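Local structure of PatF (Prochloron didemni, 4BG2) at residues D157-L165 and G231-V239; G95-F106 and I176-S186. The protein probably belongs to the patellamide (cyanobactin) pathway as a prenyltransferase-like protein, built as an antiparallel beta-barrel surrounded by helices. All coordinates share one frame; numbering follows the deposited sequence.

Contact 1 of 2, residues D157-L165 and G231-V239; sequences DGGRYSDEL and GAFFSKTRV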
loop_
_atom_site.group_PDB
_atom_site.type_symbol
_atom_site.label_atom_id
_atom_site.label_comp_id
_atom_site.label_asym_id
_atom_site.label_seq_id
_atom_site.Cartn_x
_atom_site.Cartn_y
_atom_site.Cartn_z
ATOM N N ASP A 157 0.293 -17.021 4.105
ATOM C CA ASP A 157 -0.358 -16.909 2.802
ATOM C C ASP A 157 -0.791 -18.288 2.337
ATOM O O ASP A 157 -1.890 -18.451 1.815
ATOM C CB ASP A 157 0.593 -16.294 1.781
ATOM C CG ASP A 157 0.067 -16.366 0.367
ATOM O OD1 ASP A 157 -0.961 -15.704 0.065
ATOM O OD2 ASP A 157 0.701 -17.058 -0.467
ATOM N N GLY A 158 0.095 -19.268 2.500
ATOM C CA GLY A 158 -0.178 -20.646 2.117
ATOM C C GLY A 158 -0.329 -20.900 0.624
ATOM O O GLY A 158 -0.863 -21.925 0.229
ATOM N N GLY A 159 0.125 -19.976 -0.210
ATOM C CA GLY A 159 0.125 -20.184 -1.654
ATOM C C GLY A 159 1.203 -21.183 -2.011
ATOM O O GLY A 159 2.068 -21.468 -1.205
ATOM N N ARG A 160 1.131 -21.736 -3.205
ATOM C CA ARG A 160 2.153 -22.670 -3.691
ATOM C C ARG A 160 2.783 -22.072 -4.929
ATOM O O ARG A 160 2.113 -21.889 -5.926
ATOM C CB ARG A 160 1.539 -24.017 -4.071
ATOM C CG ARG A 160 1.090 -24.897 -2.916
ATOM C CD ARG A 160 0.036 -25.890 -3.407
ATOM N NE ARG A 160 -0.950 -26.262 -2.393
ATOM C CZ ARG A 160 -1.906 -25.455 -1.931
ATOM N NH1 ARG A 160 -2.012 -24.194 -2.361
ATOM N NH2 ARG A 160 -2.756 -25.901 -1.009
ATOM N N TYR A 161 4.063 -21.783 -4.864
ATOM C CA TYR A 161 4.752 -21.101 -5.953
ATOM C C TYR A 161 5.848 -21.986 -6.511
ATOM O O TYR A 161 6.280 -22.927 -5.848
ATOM C CB TYR A 161 5.329 -19.769 -5.445
ATOM C CG TYR A 161 4.267 -18.897 -4.803
ATOM C CD1 TYR A 161 3.471 -18.064 -5.588
ATOM C CD2 TYR A 161 4.027 -18.939 -3.432
ATOM C CE1 TYR A 161 2.478 -17.285 -5.035
ATOM C CE2 TYR A 161 3.031 -18.137 -2.854
ATOM C CZ TYR A 161 2.263 -17.314 -3.668
ATOM O OH TYR A 161 1.269 -16.517 -3.146
ATOM N N SER A 162 6.295 -21.683 -7.724
ATOM C CA SER A 162 7.418 -22.410 -8.315
ATOM C C SER A 162 8.696 -22.195 -7.496
ATOM O O SER A 162 8.770 -21.277 -6.667
ATOM C CB SER A 162 7.631 -21.983 -9.778
ATOM O OG SER A 162 8.099 -20.649 -9.883
ATOM N N ASP A 163 9.687 -23.059 -7.720
ATOM C CA ASP A 163 11.031 -22.900 -7.154
ATOM C C ASP A 163 11.567 -21.482 -7.386
ATOM O O ASP A 163 11.982 -20.810 -6.436
ATOM C CB ASP A 163 12.002 -23.902 -7.793
ATOM C CG ASP A 163 11.791 -25.333 -7.305
ATOM O OD1 ASP A 163 11.111 -25.522 -6.273
ATOM O OD2 ASP A 163 12.333 -26.265 -7.946
ATOM N N GLU A 164 11.548 -21.043 -8.647
ATOM C CA GLU A 164 12.017 -19.704 -9.028
ATOM C C GLU A 164 11.283 -18.557 -8.280
ATOM O O GLU A 164 11.905 -17.631 -7.752
ATOM C CB GLU A 164 11.857 -19.531 -10.533
ATOM C CG GLU A 164 12.488 -18.269 -11.112
ATOM C CD GLU A 164 12.163 -18.059 -12.604
ATOM O OE1 GLU A 164 11.303 -18.783 -13.164
ATOM O OE2 GLU A 164 12.764 -17.145 -13.216
ATOM N N LEU A 165 9.959 -18.618 -8.249
ATOM C CA LEU A 165 9.190 -17.570 -7.585
ATOM C C LEU A 165 9.351 -17.652 -6.050
ATOM O O LEU A 165 9.426 -16.641 -5.388
ATOM C CB LEU A 165 7.723 -17.651 -8.005
ATOM C CG LEU A 165 6.782 -16.600 -7.440
ATOM C CD1 LEU A 165 7.359 -15.186 -7.583
ATOM C CD2 LEU A 165 5.429 -16.725 -8.140
ATOM N N GLY A 231 7.807 -3.127 -7.917
ATOM C CA GLY A 231 7.359 -4.158 -6.973
ATOM C C GLY A 231 6.252 -5.003 -7.553
ATOM O O GLY A 231 5.578 -4.612 -8.492
ATOM N N ALA A 232 6.071 -6.174 -6.993
ATOM C CA ALA A 232 5.003 -7.041 -7.392
ATOM C C ALA A 232 4.429 -7.654 -6.126
ATOM O O ALA A 232 5.194 -8.116 -5.275
ATOM C CB ALA A 232 5.529 -8.121 -8.315
ATOM N N PHE A 233 3.110 -7.681 -6.000
ATOM C CA PHE A 233 2.495 -8.398 -4.899
ATOM C C PHE A 233 1.940 -9.735 -5.337
ATOM O O PHE A 233 1.079 -9.805 -6.201
ATOM C CB PHE A 233 1.385 -7.571 -4.249
ATOM C CG PHE A 233 1.870 -6.538 -3.282
ATOM C CD1 PHE A 233 2.645 -6.886 -2.196
ATOM C CD2 PHE A 233 1.485 -5.214 -3.419
ATOM C CE1 PHE A 233 3.047 -5.926 -1.284
ATOM C CE2 PHE A 233 1.887 -4.244 -2.522
ATOM C CZ PHE A 233 2.687 -4.598 -1.461
ATOM N N PHE A 234 2.459 -10.800 -4.743
ATOM C CA PHE A 234 1.920 -12.141 -4.916
ATOM C C PHE A 234 1.058 -12.565 -3.712
ATOM O O PHE A 234 1.324 -12.185 -2.568
ATOM C CB PHE A 234 3.075 -13.111 -5.083
ATOM C CG PHE A 234 3.884 -12.866 -6.339
ATOM C CD1 PHE A 234 4.857 -11.893 -6.363
ATOM C CD2 PHE A 234 3.622 -13.583 -7.489
ATOM C CE1 PHE A 234 5.586 -11.649 -7.520
ATOM C CE2 PHE A 234 4.336 -13.351 -8.650
ATOM C CZ PHE A 234 5.314 -12.379 -8.666
ATOM N N SER A 235 0.036 -13.366 -3.981
ATOM C CA SER A 235 -0.808 -13.918 -2.928
ATOM C C SER A 235 -1.457 -15.178 -3.434
ATOM O O SER A 235 -1.767 -15.279 -4.612
ATOM C CB SER A 235 -1.930 -12.930 -2.547
ATOM O OG SER A 235 -2.672 -13.364 -1.401
ATOM N N LYS A 236 -1.748 -16.093 -2.515
ATOM C CA LYS A 236 -2.609 -17.245 -2.809
ATOM C C LYS A 236 -3.942 -16.788 -3.409
ATOM O O LYS A 236 -4.599 -17.525 -4.108
ATOM C CB LYS A 236 -2.976 -17.995 -1.534
ATOM C CG LYS A 236 -3.576 -19.373 -1.781
ATOM C CD LYS A 236 -3.888 -20.055 -0.462
ATOM C CE LYS A 236 -4.391 -21.480 -0.662
ATOM N NZ LYS A 236 -5.788 -21.514 -1.206
ATOM N N THR A 237 -4.367 -15.582 -3.052
ATOM C CA THR A 237 -5.648 -15.052 -3.442
ATOM C C THR A 237 -5.609 -14.430 -4.830
ATOM O O THR A 237 -6.653 -14.126 -5.398
ATOM C CB THR A 237 -6.071 -13.997 -2.418
ATOM O OG1 THR A 237 -6.444 -14.654 -1.195
ATOM C CG2 THR A 237 -7.211 -13.170 -2.920
ATOM N N ARG A 238 -4.417 -14.271 -5.394
ATOM C CA ARG A 238 -4.257 -13.598 -6.676
ATOM C C ARG A 238 -3.851 -14.589 -7.758
ATOM O O ARG A 238 -2.856 -15.325 -7.627
ATOM C CB ARG A 238 -3.184 -12.534 -6.556
ATOM C CG ARG A 238 -3.595 -11.344 -5.721
ATOM C CD ARG A 238 -2.462 -10.330 -5.692
ATOM N NE ARG A 238 -2.673 -9.276 -4.686
ATOM C CZ ARG A 238 -3.337 -8.135 -4.880
ATOM N NH1 ARG A 238 -3.878 -7.866 -6.072
ATOM N NH2 ARG A 238 -3.464 -7.251 -3.869
ATOM N N VAL A 239 -4.615 -14.596 -8.834
ATOM C CA VAL A 239 -4.297 -15.397 -9.994
ATOM C C VAL A 239 -2.972 -14.935 -10.633
ATOM O O VAL A 239 -2.193 -15.748 -11.130
ATOM C CB VAL A 239 -5.477 -15.385 -10.984
ATOM C CG1 VAL A 239 -5.031 -15.757 -12.383
ATOM C CG2 VAL A 239 -6.536 -16.357 -10.488
#
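Gly159 and Lys236 mark the closest approach of the two backbones, with Gly159 CA 4.2 Å from Lys236 CA. Gly158, at positive phi, is the first residue past helix 147-157, and the chain runs through a loop to helix 163-172, for which Ser162 is the N-cap. Opposite, strand 229-233 gives way to a type I turn from Ser235 to Arg238.

The polar link is made by Asp157. A chi1 of 170° turns its carboxylate away from the backbone N and out to the turn, where OD1 takes the N-H of Lys236 on its syn lone pair in a short, nearly straight bond (Lys236 N to Asp157 OD1 2.7 Å, 171°). OD2 has two donors that come from opposite faces of the carboxylate plane: Tyr161 OH, 2.8 Å from Asp157 OD2 on the syn side, and Gly159 N, well above the plane, which closes an Asx turn. These bonds should fix the rotation of the carboxylate. The hydroxyl of Tyr161 also packs on the Ser235-Lys236 peptide, its OH 3.1 Å from Ser235 C. The aliphatic chain of Lys236 runs over the glycine pair, CD lying 3.6 Å from Gly158 O.

Nearer the start of helix 163-172, Leu165 and Phe234 approach from opposite directions. Leu165 CD1 sits over a ring face of Phe234, 3.8 Å from the centroid in a CH-pi contact, while CD2 comes within 3.6 Å of Phe234 CE2. Leu169 adds to this patch, and Val188 O holds Ser235 OG. The contact joins the Asx-turn loop between helices 147-157 and 163-172 to the turn after strand 229-233, in a helix-surrounded antiparallel barrel consistent with the prenyltransferase (PT) barrel.

Contact 2 of 2, residues G95-F106 and I176-S186; sequences GVRINRDSFDRF and IGFELFFDGRS
Phe103 and Phe178 meet in a T-shaped pair: the edge of the Phe103 ring, led by CD1, points at one face of Phe178, with centroids 5.4 Å apart and planes at 76°. Phe103 CG lies anti to the backbone N (chi1 -176°), which brings the ring edge to that face. Separately, Phe103 CA makes a CH-pi contact over the same face. One turn later the side chains of Phe106 and Phe178 cross, Phe106 CB 3.6 Å from Phe178 CZ; their rings are oblique, neither stacked nor edge-to-face. The far part of the Phe106 ring rests on Ile176, CE2 being 3.7 Å from Ile176 CD1. Phe103 and Phe106 both approach Phe178 from its helix side, and the three rings form an aromatic cluster.

Toward the other end aliphatic side chains take over on the 95-106 side, packing on Leu180 and the Phe182 ring. The Ile98 and Leu180 side chains cross at about a right angle, Ile98 CG2 3.6 Å from Leu180 CD2, and Ile98 CD1 runs alongside Phe182, tightly packed at 3.3 Å from Phe182 CD1. Val96 lies beside the same ring, pointing the same way as Phe182. Here Arg97 and Asp183 form a single beta bridge, in which Arg97 N donates to Phe182 O at 2.8 Å.

Between these regions water fills the polar seam. One molecule accepts from Asn99 N and donates to Phe181 O and Arg185 O; a second joins Asn99 O, Ser102 N and Ser186 OG, and a third links the hydroxyls of Ser102 and Ser186.

Helix 101-106 packs on strand 176-181 in a roughly antiparallel sense, axes 9.0 Å apart at 143°. Helix 147-157 borders the Phe106 and Ile176 end, helix 79-91 touches Ile98, Phe103 and Phe182, and strand 173-181 lies between 133-140 and 186-194 in the barrel.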
loop_
_atom_site.group_PDB
_atom_site.type_symbol
_atom_site.label_atom_id
_atom_site.label_comp_id
_atom_site.label_asym_id
_atom_site.label_seq_id
_atom_site.Cartn_x
_atom_site.Cartn_y
_atom_site.Cartn_z
ATOM N N GLY A 95 -22.074 -5.635 12.387
ATOM C CA GLY A 95 -22.107 -5.982 10.984
ATOM C C GLY A 95 -20.730 -6.073 10.388
ATOM O O GLY A 95 -20.604 -6.309 9.192
ATOM N N VAL A 96 -19.701 -5.878 11.215
ATOM C CA VAL A 96 -18.325 -5.952 10.768
ATOM C C VAL A 96 -17.669 -7.155 11.434
ATOM O O VAL A 96 -17.814 -7.380 12.620
ATOM C CB VAL A 96 -17.521 -4.663 11.079
ATOM C CG1 VAL A 96 -16.033 -4.903 10.893
ATOM C CG2 VAL A 96 -17.983 -3.519 10.189
ATOM N N ARG A 97 -16.950 -7.922 10.636
ATOM C CA ARG A 97 -16.272 -9.088 11.115
ATOM C C ARG A 97 -14.862 -9.042 10.531
ATOM O O ARG A 97 -14.681 -8.799 9.323
ATOM C CB ARG A 97 -17.029 -10.324 10.670
ATOM C CG ARG A 97 -16.422 -11.611 11.158
ATOM C CD ARG A 97 -17.445 -12.722 11.080
ATOM N NE ARG A 97 -16.856 -14.026 11.333
ATOM C CZ ARG A 97 -17.573 -15.106 11.614
ATOM N NH1 ARG A 97 -18.898 -15.035 11.687
ATOM N NH2 ARG A 97 -16.958 -16.260 11.825
ATOM N N ILE A 98 -13.874 -9.210 11.405
ATOM C CA ILE A 98 -12.492 -9.090 11.023
ATOM C C ILE A 98 -11.747 -10.361 11.417
ATOM O O ILE A 98 -11.703 -10.709 12.584
ATOM C CB ILE A 98 -11.836 -7.882 11.743
ATOM C CG1 ILE A 98 -12.438 -6.563 11.280
ATOM C CG2 ILE A 98 -10.341 -7.852 11.507
ATOM C CD1 ILE A 98 -12.156 -6.224 9.839
ATOM N N ASN A 99 -11.126 -11.017 10.445
ATOM C CA ASN A 99 -10.232 -12.121 10.734
ATOM C C ASN A 99 -8.821 -11.604 10.820
ATOM O O ASN A 99 -8.160 -11.368 9.784
ATOM C CB ASN A 99 -10.332 -13.225 9.682
ATOM C CG ASN A 99 -9.531 -14.461 10.057
ATOM O OD1 ASN A 99 -8.681 -14.436 10.942
ATOM N ND2 ASN A 99 -9.807 -15.548 9.380
ATOM N N ARG A 100 -8.347 -11.437 12.053
ATOM C CA ARG A 100 -7.018 -10.898 12.276
ATOM C C ARG A 100 -5.956 -11.964 12.579
ATOM O O ARG A 100 -4.858 -11.626 12.947
ATOM C CB ARG A 100 -7.045 -9.814 13.372
ATOM C CG ARG A 100 -7.618 -10.185 14.736
ATOM C CD ARG A 100 -7.350 -9.066 15.729
ATOM N NE ARG A 100 -8.534 -8.253 15.931
ATOM C CZ ARG A 100 -8.625 -7.185 16.725
ATOM N NH1 ARG A 100 -7.590 -6.727 17.420
ATOM N NH2 ARG A 100 -9.792 -6.556 16.803
ATOM N N ASP A 101 -6.272 -13.233 12.362
ATOM C CA ASP A 101 -5.359 -14.319 12.693
ATOM C C ASP A 101 -3.974 -14.149 12.043
ATOM O O ASP A 101 -2.981 -14.192 12.752
ATOM C CB ASP A 101 -5.980 -15.686 12.358
ATOM C CG ASP A 101 -7.143 -16.049 13.297
ATOM O OD1 ASP A 101 -7.450 -15.248 14.228
ATOM O OD2 ASP A 101 -7.755 -17.127 13.120
ATOM N N SER A 102 -3.903 -13.903 10.728
ATOM C CA SER A 102 -2.590 -13.833 10.058
ATOM C C SER A 102 -1.757 -12.692 10.563
ATOM O O SER A 102 -0.573 -12.859 10.869
ATOM C CB SER A 102 -2.738 -13.677 8.548
ATOM O OG SER A 102 -3.281 -14.843 7.984
ATOM N N PHE A 103 -2.366 -11.515 10.657
ATOM C CA PHE A 103 -1.651 -10.351 11.195
ATOM C C PHE A 103 -1.191 -10.539 12.665
ATOM O O PHE A 103 -0.054 -10.205 13.018
ATOM C CB PHE A 103 -2.511 -9.093 11.084
ATOM C CG PHE A 103 -1.806 -7.854 11.519
ATOM C CD1 PHE A 103 -0.796 -7.308 10.735
ATOM C CD2 PHE A 103 -2.137 -7.227 12.706
ATOM C CE1 PHE A 103 -0.107 -6.181 11.133
ATOM C CE2 PHE A 103 -1.455 -6.096 13.111
ATOM C CZ PHE A 103 -0.439 -5.570 12.321
ATOM N N ASP A 104 -2.075 -11.063 13.511
ATOM C CA ASP A 104 -1.702 -11.353 14.897
ATOM C C ASP A 104 -0.534 -12.342 14.999
ATOM O O ASP A 104 0.380 -12.139 15.774
ATOM C CB ASP A 104 -2.880 -11.923 15.679
ATOM C CG ASP A 104 -3.908 -10.891 16.009
ATOM O OD1 ASP A 104 -3.579 -9.678 15.982
ATOM O OD2 ASP A 104 -5.052 -11.286 16.310
ATOM N N ARG A 105 -0.561 -13.390 14.191
ATOM C CA ARG A 105 0.512 -14.373 14.210
ATOM C C ARG A 105 1.823 -13.769 13.694
ATOM O O ARG A 105 2.893 -14.047 14.244
ATOM C CB ARG A 105 0.122 -15.615 13.426
ATOM C CG ARG A 105 -0.878 -16.482 14.176
ATOM C CD ARG A 105 -1.645 -17.400 13.246
ATOM N NE ARG A 105 -0.787 -18.416 12.641
ATOM C CZ ARG A 105 -1.135 -19.208 11.623
ATOM N NH1 ARG A 105 -2.330 -19.119 11.044
ATOM N NH2 ARG A 105 -0.264 -20.087 11.162
ATOM N N PHE A 106 1.763 -12.903 12.692
ATOM C CA PHE A 106 2.992 -12.298 12.177
ATOM C C PHE A 106 3.552 -11.335 13.209
ATOM O O PHE A 106 4.767 -11.334 13.488
ATOM C CB PHE A 106 2.772 -11.585 10.839
ATOM C CG PHE A 106 4.037 -11.016 10.269
ATOM C CD1 PHE A 106 4.508 -9.809 10.698
ATOM C CD2 PHE A 106 4.768 -11.723 9.342
ATOM C CE1 PHE A 106 5.681 -9.289 10.200
ATOM C CE2 PHE A 106 5.945 -11.207 8.836
ATOM C CZ PHE A 106 6.402 -9.991 9.271
ATOM N N ILE A 176 5.215 -6.591 3.257
ATOM C CA ILE A 176 4.176 -7.593 3.449
ATOM C C ILE A 176 2.859 -6.891 3.769
ATOM O O ILE A 176 2.786 -6.065 4.675
ATOM C CB ILE A 176 4.543 -8.568 4.577
ATOM C CG1 ILE A 176 5.854 -9.280 4.243
ATOM C CG2 ILE A 176 3.417 -9.572 4.791
ATOM C CD1 ILE A 176 6.520 -9.916 5.452
ATOM N N GLY A 177 1.826 -7.202 2.985
ATOM C CA GLY A 177 0.492 -6.630 3.133
ATOM C C GLY A 177 -0.466 -7.602 3.801
ATOM O O GLY A 177 -0.431 -8.799 3.536
ATOM N N PHE A 178 -1.295 -7.075 4.697
ATOM C CA PHE A 178 -2.371 -7.842 5.306
ATOM C C PHE A 178 -3.631 -7.048 5.070
ATOM O O PHE A 178 -3.719 -5.909 5.528
ATOM C CB PHE A 178 -2.134 -7.971 6.812
ATOM C CG PHE A 178 -0.916 -8.759 7.156
ATOM C CD1 PHE A 178 0.317 -8.124 7.294
ATOM C CD2 PHE A 178 -0.984 -10.134 7.358
ATOM C CE1 PHE A 178 1.434 -8.842 7.642
ATOM C CE2 PHE A 178 0.135 -10.857 7.716
ATOM C CZ PHE A 178 1.351 -10.212 7.850
ATOM N N GLU A 179 -4.573 -7.611 4.317
ATOM C CA GLU A 179 -5.829 -6.940 4.056
ATOM C C GLU A 179 -6.934 -7.666 4.782
ATOM O O GLU A 179 -7.111 -8.855 4.605
ATOM C CB GLU A 179 -6.166 -6.837 2.556
ATOM C CG GLU A 179 -7.407 -5.979 2.310
ATOM C CD GLU A 179 -7.459 -5.334 0.920
ATOM O OE1 GLU A 179 -6.816 -5.863 -0.001
ATOM O OE2 GLU A 179 -8.100 -4.269 0.767
ATOM N N LEU A 180 -7.667 -6.932 5.608
ATOM C CA LEU A 180 -8.710 -7.506 6.441
ATOM C C LEU A 180 -10.056 -6.942 6.083
ATOM O O LEU A 180 -10.398 -5.839 6.493
ATOM C CB LEU A 180 -8.409 -7.237 7.917
ATOM C CG LEU A 180 -7.120 -7.870 8.472
ATOM C CD1 LEU A 180 -5.880 -7.182 7.938
ATOM C CD2 LEU A 180 -7.106 -7.784 9.986
ATOM N N PHE A 181 -10.826 -7.709 5.323
ATOM C CA PHE A 181 -12.124 -7.275 4.879
ATOM C C PHE A 181 -13.161 -7.429 5.989
ATOM O O PHE A 181 -13.064 -8.322 6.849
ATOM C CB PHE A 181 -12.551 -8.043 3.645
ATOM C CG PHE A 181 -11.705 -7.778 2.431
ATOM C CD1 PHE A 181 -11.979 -6.700 1.600
ATOM C CD2 PHE A 181 -10.667 -8.635 2.082
ATOM C CE1 PHE A 181 -11.241 -6.478 0.451
ATOM C CE2 PHE A 181 -9.923 -8.418 0.931
ATOM C CZ PHE A 181 -10.206 -7.328 0.117
ATOM N N PHE A 182 -14.188 -6.591 5.922
ATOM C CA PHE A 182 -15.186 -6.517 6.984
ATOM C C PHE A 182 -16.235 -7.630 6.924
ATOM O O PHE A 182 -17.047 -7.740 7.816
ATOM C CB PHE A 182 -15.867 -5.153 6.989
ATOM C CG PHE A 182 -14.939 -4.009 7.246
ATOM C CD1 PHE A 182 -13.660 -4.215 7.721
ATOM C CD2 PHE A 182 -15.358 -2.723 7.043
ATOM C CE1 PHE A 182 -12.802 -3.163 7.956
ATOM C CE2 PHE A 182 -14.524 -1.658 7.303
ATOM C CZ PHE A 182 -13.236 -1.876 7.755
ATOM N N ASP A 183 -16.178 -8.479 5.903
ATOM C CA ASP A 183 -16.974 -9.704 5.875
ATOM C C ASP A 183 -16.228 -10.931 6.394
ATOM O O ASP A 183 -16.732 -12.051 6.288
ATOM C CB ASP A 183 -17.447 -9.991 4.449
ATOM C CG ASP A 183 -16.317 -10.247 3.494
ATOM O OD1 ASP A 183 -15.119 -10.106 3.875
ATOM O OD2 ASP A 183 -16.619 -10.565 2.318
ATOM N N GLY A 184 -15.032 -10.750 6.934
ATOM C CA GLY A 184 -14.283 -11.865 7.508
ATOM C C GLY A 184 -13.210 -12.444 6.580
ATOM O O GLY A 184 -12.408 -13.244 7.012
ATOM N N ARG A 185 -13.151 -12.014 5.322
ATOM C CA ARG A 185 -12.042 -12.418 4.445
ATOM C C ARG A 185 -10.767 -11.670 4.786
ATOM O O ARG A 185 -10.788 -10.487 5.109
ATOM C CB ARG A 185 -12.359 -12.140 3.000
ATOM C CG ARG A 185 -13.302 -13.134 2.370
ATOM C CD ARG A 185 -13.532 -12.742 0.915
ATOM N NE ARG A 185 -14.216 -11.460 0.858
ATOM C CZ ARG A 185 -13.790 -10.376 0.217
ATOM N NH1 ARG A 185 -12.675 -10.380 -0.497
ATOM N NH2 ARG A 185 -14.514 -9.273 0.292
ATOM N N SER A 186 -9.646 -12.353 4.686
ATOM C CA SER A 186 -8.356 -11.731 4.892
ATOM C C SER A 186 -7.394 -12.218 3.832
ATOM O O SER A 186 -7.581 -13.287 3.277
ATOM C CB SER A 186 -7.847 -12.008 6.308
ATOM O OG SER A 186 -7.521 -13.395 6.447
HETATM O O HOH W 1 -11.162 -9.887 7.860
HETATM O O HOH W 2 -6.247 -13.659 9.049
HETATM O O HOH W 3 -4.933 -13.863 5.881
#

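How the contacts relate
From the N terminus the order of segments is 95-106, 157-165, 176-186 and 231-239, so the two contacts cross. Contact 2 closes a loop of 69 residues holding strands 116-124 and 133-140 and helix 147-157. Before that loop ends, contact 1 opens at 157-165 and closes 65 residues later, beyond strand 186-194. Helix 163-172 leads directly into strand 173-181, linking the first half of contact 1 to the second half of contact 2. Their centres are 18 Å apart and they do not touch. Both tie outer-layer helical elements to the same antiparallel barrel, at strand 173-181 and at the end of strand 229-233, with strand 186-194 lying between these two.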